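Local coordinates for protein amorpha-4,11-diene synthase (Artemisia annua, PDB 4GAX) that probably converts farnesyl diphosphate into cyclised sesquiterpenes with release of diphosphate, as an engineered variant of an alpha-bisabolol synthase, at residues 277-282 with 541-546. Residues are numbered along the deposited sequence; the frame is centred on the assembly and turned at random.
Sequences YSRDRI and AFTAMG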
# COMPACT_ATOMS: atom_id res chain seq x y z
N TYR A 277 11.34 -26.02 6.27
CA TYR A 277 10.57 -25.46 7.36
C TYR A 277 9.69 -24.28 6.91
O TYR A 277 8.71 -23.95 7.56
CB TYR A 277 11.51 -25.00 8.48
CG TYR A 277 12.58 -24.06 8.00
CD1 TYR A 277 12.33 -22.70 7.90
CD2 TYR A 277 13.84 -24.52 7.62
CE1 TYR A 277 13.29 -21.83 7.46
CE2 TYR A 277 14.81 -23.65 7.18
CZ TYR A 277 14.53 -22.31 7.10
OH TYR A 277 15.47 -21.43 6.65
N SER A 278 10.06 -23.65 5.79
CA SER A 278 9.37 -22.43 5.36
C SER A 278 8.40 -22.61 4.19
O SER A 278 8.11 -23.74 3.76
CB SER A 278 10.37 -21.31 5.07
OG SER A 278 11.33 -21.75 4.12
N ARG A 279 7.93 -21.48 3.65
CA ARG A 279 6.85 -21.45 2.67
C ARG A 279 7.34 -21.17 1.25
O ARG A 279 8.36 -20.50 1.06
CB ARG A 279 5.86 -20.35 3.06
CG ARG A 279 5.50 -20.34 4.53
CD ARG A 279 4.92 -18.99 4.96
NE ARG A 279 4.62 -19.01 6.39
CZ ARG A 279 4.19 -17.97 7.09
NH1 ARG A 279 4.01 -16.79 6.49
NH2 ARG A 279 3.95 -18.09 8.39
N ASP A 280 6.59 -21.65 0.27
CA ASP A 280 6.85 -21.35 -1.14
C ASP A 280 5.85 -20.26 -1.58
O ASP A 280 4.75 -20.58 -2.07
CB ASP A 280 6.67 -22.62 -1.98
CG ASP A 280 7.08 -22.43 -3.43
OD1 ASP A 280 7.75 -21.42 -3.75
OD2 ASP A 280 6.73 -23.31 -4.27
N ARG A 281 6.24 -19.00 -1.40
CA ARG A 281 5.31 -17.87 -1.56
C ARG A 281 5.85 -16.70 -2.37
O ARG A 281 5.58 -15.53 -2.03
CB ARG A 281 4.87 -17.34 -0.19
CG ARG A 281 4.07 -18.35 0.65
CD ARG A 281 2.74 -18.68 -0.02
NE ARG A 281 2.54 -20.13 -0.17
CZ ARG A 281 1.97 -20.90 0.75
NH1 ARG A 281 1.56 -20.38 1.89
NH2 ARG A 281 1.83 -22.20 0.53
N ILE A 282 6.57 -16.98 -3.45
CA ILE A 282 7.17 -15.86 -4.19
C ILE A 282 6.11 -14.92 -4.80
O ILE A 282 6.31 -13.71 -4.85
CB ILE A 282 8.21 -16.32 -5.24
CG1 ILE A 282 9.15 -15.17 -5.59
CG2 ILE A 282 7.54 -16.87 -6.48
CD1 ILE A 282 9.88 -14.57 -4.37
N ALA A 541 -3.20 -14.42 5.02
CA ALA A 541 -3.21 -14.85 3.63
C ALA A 541 -1.89 -15.42 3.08
O ALA A 541 -1.76 -15.58 1.87
CB ALA A 541 -3.72 -13.72 2.73
N PHE A 542 -0.94 -15.73 3.96
CA PHE A 542 0.37 -16.24 3.51
C PHE A 542 0.55 -17.74 3.67
O PHE A 542 1.41 -18.34 3.02
CB PHE A 542 1.51 -15.49 4.19
CG PHE A 542 2.17 -14.46 3.31
CD1 PHE A 542 3.54 -14.50 3.07
CD2 PHE A 542 1.42 -13.47 2.71
CE1 PHE A 542 4.14 -13.56 2.26
CE2 PHE A 542 2.01 -12.52 1.90
CZ PHE A 542 3.37 -12.57 1.67
N THR A 543 -0.24 -18.35 4.55
CA THR A 543 -0.27 -19.80 4.68
C THR A 543 -1.59 -20.27 4.08
O THR A 543 -1.62 -21.14 3.20
CB THR A 543 -0.21 -20.24 6.15
OG1 THR A 543 -1.50 -20.08 6.76
CG2 THR A 543 0.82 -19.41 6.91
N ALA A 544 -2.68 -19.68 4.57
CA ALA A 544 -3.97 -19.78 3.91
C ALA A 544 -3.94 -18.79 2.76
O ALA A 544 -2.91 -18.19 2.47
CB ALA A 544 -5.09 -19.44 4.88
N MET A 545 -5.08 -18.62 2.10
CA MET A 545 -5.22 -17.58 1.09
C MET A 545 -6.69 -17.38 0.78
O MET A 545 -7.30 -18.20 0.09
CB MET A 545 -4.47 -17.93 -0.20
CG MET A 545 -4.60 -16.84 -1.26
SD MET A 545 -4.09 -17.35 -2.91
CE MET A 545 -2.81 -16.15 -3.21
N GLY A 546 -7.25 -16.28 1.29
CA GLY A 546 -8.64 -15.96 1.05
C GLY A 546 -8.92 -15.75 -0.43
O GLY A 546 -8.05 -15.30 -1.18
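Arg279 and Arg281 both reach from residues 277-282 to the loop at Phe542 and Thr543, between helices 519-535 and 547-557, one by van der Waals packing and the other by a polar contact. The packing belongs to Arg279, whose guanidinium rests against a methyl and a methylene. Its side chain runs out fully extended beyond CG (chi3 -179°), which carries the guanidinium across to Thr543, whose CG2 methyl lies over one face at 3.7 Å from Arg279 CZ. At the same group, NH1 of Arg279 comes within 3.6 Å of Phe542 CB, while the guanidinium and phenyl planes stand 63° apart, which rules out a parallel stack. Phe32 borders both Arg279 and Thr543, and Asp317 of helix 299-322 makes a long, weak ion pair with Arg279 NE.

The polar part belongs to Arg281. Bends at chi2 and chi3 fold its chain back, and NE donates to Asp280 O at 2.9 Å, from above the carbonyl plane. NH1 is directed at Phe542 O, but the modelled 2.3 Å between Arg281 NH1 and Phe542 O is too short to trust, so the hydrogen bond is plausible and its length doubtful.

Shortening Arg279 to an alanine is likely to leave the Thr543 methyl and Phe542 CB without the guanidinium they rest against, and Asp317 without its weak ion-pair partner. Arg279-Asp280-Arg281 matches the RDR motif of plant terpene synthases, whose arginines are thought to help hold diphosphate in relatives; Asp317 falls in the DDXXD motif. Thr543 is poorly ordered, leaving its contact with Arg279 less certain. With about 250 Å² buried, one guanidinium packed on a methyl and another aimed at a backbone carbonyl make a small, probably easily altered link.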